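Local structure of Endonuclease/exonuclease/phosphatase (Beutenbergia cavernae DSM 12333, 4RUW) at residues A336-D348 with A426-L438. The protein belongs to the endonuclease/exonuclease/phosphatase family, joining a zinc-carrying domain of DNase I-like fold to a C-terminal Ig-like domain. Numbering follows the deposited sequence. Where two conformers were deposited one is given.
Sequences AARTVLAGEDGLD and ADGTILASRTETL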
loop_
_atom_site.group_PDB
_atom_site.type_symbol
_atom_site.label_atom_id
_atom_site.label_comp_id
_atom_site.label_asym_id
_atom_site.label_seq_id
_atom_site.Cartn_x
_atom_site.Cartn_y
_atom_site.Cartn_z
ATOM N N ALA A 336 20.416 -4.502 -8.495
ATOM C CA ALA A 336 20.585 -4.419 -7.051
ATOM C C ALA A 336 19.414 -3.655 -6.451
ATOM O O ALA A 336 18.882 -2.735 -7.068
ATOM C CB ALA A 336 21.912 -3.742 -6.694
ATOM N N ALA A 337 19.009 -4.056 -5.256
ATOM C CA ALA A 337 18.001 -3.329 -4.500
ATOM C C ALA A 337 18.321 -3.502 -3.028
ATOM O O ALA A 337 18.383 -4.633 -2.534
ATOM C CB ALA A 337 16.600 -3.854 -4.817
ATOM N N ARG A 338 18.549 -2.395 -2.329
ATOM C CA ARG A 338 18.906 -2.459 -0.922
ATOM C C ARG A 338 18.206 -1.371 -0.125
ATOM O O ARG A 338 18.081 -0.228 -0.573
ATOM C CB ARG A 338 20.423 -2.347 -0.738
ATOM C CG ARG A 338 20.872 -2.504 0.716
ATOM C CD ARG A 338 22.359 -2.799 0.820
ATOM N NE ARG A 338 22.690 -4.077 0.201
ATOM C CZ ARG A 338 22.717 -5.237 0.848
ATOM N NH1 ARG A 338 23.022 -6.348 0.200
ATOM N NH2 ARG A 338 22.441 -5.285 2.145
ATOM N N THR A 339 17.750 -1.741 1.063
ATOM C CA THR A 339 17.183 -0.809 2.023
ATOM C C THR A 339 18.096 -0.711 3.230
ATOM O O THR A 339 18.557 -1.726 3.754
ATOM C CB THR A 339 15.819 -1.295 2.508
ATOM O OG1 THR A 339 14.926 -1.350 1.396
ATOM C CG2 THR A 339 15.244 -0.361 3.570
ATOM N N VAL A 340 18.380 0.515 3.651
ATOM C CA VAL A 340 19.043 0.737 4.925
ATOM C C VAL A 340 18.108 1.599 5.771
ATOM O O VAL A 340 17.719 2.695 5.364
ATOM C CB VAL A 340 20.427 1.404 4.759
ATOM C CG1 VAL A 340 21.082 1.584 6.117
ATOM C CG2 VAL A 340 21.311 0.559 3.843
ATOM N N LEU A 341 17.699 1.076 6.920
ATOM C CA LEU A 341 16.802 1.799 7.811
ATOM C C LEU A 341 17.558 2.894 8.544
ATOM O O LEU A 341 18.769 2.791 8.743
ATOM C CB LEU A 341 16.159 0.850 8.817
ATOM C CG LEU A 341 15.309 -0.278 8.230
ATOM C CD1 LEU A 341 14.815 -1.176 9.342
ATOM C CD2 LEU A 341 14.139 0.296 7.451
ATOM N N ALA A 342 16.829 3.929 8.946
ATOM C CA ALA A 342 17.419 5.080 9.618
ATOM C C ALA A 342 16.964 5.181 11.065
ATOM O O ALA A 342 15.840 4.798 11.403
ATOM C CB ALA A 342 17.060 6.359 8.869
ATOM N N GLY A 343 17.834 5.716 11.915
ATOM C CA GLY A 343 17.533 5.882 13.326
ATOM C C GLY A 343 18.138 4.775 14.164
ATOM O O GLY A 343 18.473 3.710 13.652
ATOM N N GLU A 344 18.271 5.015 15.450
ATOM C CA GLU A 344 18.948 4.063 16.319
ATOM C C GLU A 344 18.350 2.675 16.315
ATOM O O GLU A 344 19.047 1.718 16.388
ATOM C CB GLU A 344 19.043 4.607 17.736
ATOM C CG GLU A 344 17.758 5.022 18.398
ATOM C CD GLU A 344 17.991 5.747 19.733
ATOM O OE1 GLU A 344 19.115 5.744 20.218
ATOM O OE2 GLU A 344 17.033 6.288 20.291
ATOM N N ASP A 345 17.043 2.607 16.198
ATOM C CA ASP A 345 16.356 1.328 16.152
ATOM C C ASP A 345 15.701 1.082 14.797
ATOM O O ASP A 345 14.852 0.201 14.666
ATOM C CB ASP A 345 15.307 1.245 17.256
ATOM C CG ASP A 345 15.913 1.316 18.637
ATOM O OD1 ASP A 345 16.964 0.677 18.859
ATOM O OD2 ASP A 345 15.343 2.018 19.496
ATOM N N GLY A 346 16.092 1.859 13.790
ATOM C CA GLY A 346 15.595 1.657 12.440
ATOM C C GLY A 346 14.145 2.061 12.246
ATOM O O GLY A 346 13.491 1.566 11.326
ATOM N N LEU A 347 13.654 2.964 13.097
ATOM C CA LEU A 347 12.242 3.345 13.110
ATOM C C LEU A 347 11.969 4.761 12.621
ATOM O O LEU A 347 10.834 5.223 12.682
ATOM C CB LEU A 347 11.664 3.193 14.517
ATOM C CG LEU A 347 11.696 1.769 15.062
ATOM C CD1 LEU A 347 11.187 1.738 16.494
ATOM C CD2 LEU A 347 10.870 0.854 14.187
ATOM N N ASP A 348 12.992 5.449 12.127
ATOM C CA ASP A 348 12.829 6.857 11.788
ATOM C C ASP A 348 12.736 7.125 10.292
ATOM O O ASP A 348 12.622 8.282 9.869
ATOM C CB ASP A 348 13.955 7.671 12.409
ATOM C CG ASP A 348 13.894 7.648 13.909
ATOM O OD1 ASP A 348 12.930 8.219 14.449
ATOM O OD2 ASP A 348 14.780 7.037 14.543
ATOM N N ALA A 426 18.631 18.613 14.216
ATOM C CA ALA A 426 18.384 19.950 13.689
ATOM C C ALA A 426 19.664 20.784 13.667
ATOM O O ALA A 426 19.840 21.639 12.799
ATOM C CB ALA A 426 17.297 20.651 14.500
ATOM N N ASP A 427 20.561 20.520 14.613
ATOM C CA ASP A 427 21.826 21.249 14.692
ATOM C C ASP A 427 22.914 20.655 13.796
ATOM O O ASP A 427 24.035 21.160 13.752
ATOM C CB ASP A 427 22.319 21.332 16.140
ATOM C CG ASP A 427 22.421 19.973 16.806
ATOM O OD1 ASP A 427 22.271 18.943 16.112
ATOM O OD2 ASP A 427 22.660 19.935 18.032
ATOM N N GLY A 428 22.585 19.572 13.099
ATOM C CA GLY A 428 23.520 18.960 12.175
ATOM C C GLY A 428 24.267 17.767 12.743
ATOM O O GLY A 428 25.016 17.103 12.029
ATOM N N THR A 429 24.062 17.486 14.000
ATOM C CA THR A 429 24.725 16.359 14.594
ATOM C C THR A 429 24.142 15.035 14.098
ATOM O O THR A 429 22.990 14.967 13.756
ATOM C CB THR A 429 24.731 16.409 16.120
ATOM O OG1 THR A 429 23.495 16.030 16.639
ATOM C CG2 THR A 429 25.001 17.800 16.576
ATOM N N ILE A 430 24.977 14.016 14.032
ATOM C CA ILE A 430 24.521 12.699 13.609
ATOM C C ILE A 430 23.968 11.948 14.811
ATOM O O ILE A 430 24.717 11.536 15.694
ATOM C CB ILE A 430 25.655 11.885 12.966
ATOM C CG1 ILE A 430 26.260 12.652 11.787
ATOM C CG2 ILE A 430 25.148 10.523 12.520
ATOM C CD1 ILE A 430 25.262 13.018 10.715
ATOM N N LEU A 431 22.650 11.781 14.845
ATOM C CA LEU A 431 21.992 11.099 15.954
ATOM C C LEU A 431 22.137 9.590 15.822
ATOM O O LEU A 431 22.213 8.876 16.821
ATOM C CB LEU A 431 20.513 11.480 16.020
ATOM C CG LEU A 431 20.237 12.963 16.276
ATOM C CD1 LEU A 431 18.758 13.270 16.159
ATOM C CD2 LEU A 431 20.759 13.372 17.648
ATOM N N ALA A 432 22.178 9.107 14.584
ATOM C CA ALA A 432 22.310 7.681 14.323
ATOM C C ALA A 432 22.851 7.485 12.921
ATOM O O ALA A 432 22.580 8.291 12.035
ATOM C CB ALA A 432 20.963 6.984 14.467
ATOM N N SER A 433 23.596 6.404 12.724
ATOM C CA SER A 433 24.135 6.064 11.419
ATOM C C SER A 433 24.162 4.553 11.249
ATOM O O SER A 433 24.483 3.817 12.185
ATOM C CB SER A 433 25.549 6.626 11.265
ATOM O OG SER A 433 26.145 6.198 10.052
ATOM N N ARG A 434 23.829 4.100 10.048
ATOM C CA ARG A 434 23.856 2.689 9.699
ATOM C C ARG A 434 24.442 2.584 8.296
ATOM O O ARG A 434 24.025 3.331 7.400
ATOM C CB ARG A 434 22.424 2.147 9.745
ATOM C CG ARG A 434 22.253 0.714 9.384
ATOM C CD ARG A 434 20.826 0.259 9.637
ATOM N NE ARG A 434 20.546 0.085 11.062
ATOM C CZ ARG A 434 19.875 0.946 11.825
ATOM N NH1 ARG A 434 19.384 2.073 11.315
ATOM N NH2 ARG A 434 19.684 0.675 13.111
ATOM N N THR A 435 25.384 1.670 8.102
ATOM C CA THR A 435 26.027 1.505 6.810
ATOM C C THR A 435 26.062 0.031 6.419
ATOM O O THR A 435 26.287 -0.839 7.272
ATOM C CB THR A 435 27.477 2.060 6.827
ATOM O OG1 THR A 435 27.466 3.405 7.315
ATOM C CG2 THR A 435 28.089 2.029 5.428
ATOM N N GLU A 436 25.822 -0.248 5.138
ATOM C CA GLU A 436 25.877 -1.609 4.620
ATOM C C GLU A 436 26.604 -1.599 3.277
ATOM O O GLU A 436 26.299 -0.775 2.406
ATOM C CB GLU A 436 24.461 -2.169 4.434
ATOM C CG GLU A 436 23.653 -2.268 5.729
ATOM C CD GLU A 436 22.207 -2.672 5.509
ATOM O OE1 GLU A 436 21.922 -3.347 4.494
ATOM O OE2 GLU A 436 21.354 -2.293 6.350
ATOM N N THR A 437 27.570 -2.498 3.100
ATOM C CA THR A 437 28.206 -2.644 1.793
ATOM C C THR A 437 27.223 -3.252 0.803
ATOM O O THR A 437 26.267 -3.918 1.192
ATOM C CB THR A 437 29.469 -3.521 1.852
ATOM O OG1 THR A 437 29.188 -4.720 2.583
ATOM C CG2 THR A 437 30.607 -2.774 2.524
ATOM N N LEU A 438 27.462 -3.006 -0.481
ATOM C CA LEU A 438 26.593 -3.513 -1.534
ATOM C C LEU A 438 27.202 -4.745 -2.200
ATOM O O LEU A 438 28.203 -5.296 -1.733
ATOM C CB LEU A 438 26.382 -2.438 -2.605
ATOM C CG LEU A 438 26.097 -1.019 -2.127
ATOM C CD1 LEU A 438 26.099 -0.054 -3.300
ATOM C CD2 LEU A 438 24.774 -0.954 -1.386
HETATM O O HOH W 1 19.378 -4.158 4.328
HETATM O O HOH W 2 18.592 -1.651 7.503
#
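Arg338 reaches across to Glu436 in a salt bridge, its NH2 3.1 Å from OE1, where edge strands 334-342 and 430-437 of the two sheets of the Ig-like domain run antiparallel. The bond lies in the guanidinium plane, but the carboxylate is turned 82° to that plane. Thr437 O sits over one guanidinium face, and Leu438 CD2 touches Arg338 CD. Thr339 O is joined to Glu436 OE1 through a water, while Thr339 OG1 is hydrogen-bonded to Ala259 O. Val340 packs CG1 on Arg434 CG (3.6 Å) and CG2 against the Glu436 carboxylate; the Val340 side chain also touches Ala421 of strand 418-424. A second water links Leu341 N to Glu436 OE2. Arg434, bent at chi3 (-74°), donates hydrogen bonds from NH1 to Leu341 O (2.7 Å), above the carbonyl plane, and to Gly343 O (3.0 Å), within it. Gly343 O also accepts from Gly346 N, closing a type I turn, and weakly from Arg434 NH2. Ala432 CB rests 3.5 Å from Glu344 N. Side chains and water thus bridge the two strands here: Arg434 ties Leu341 and the turn from Gly343 to the opposite strand, and Arg338 probably helps stabilise the charge of Glu436.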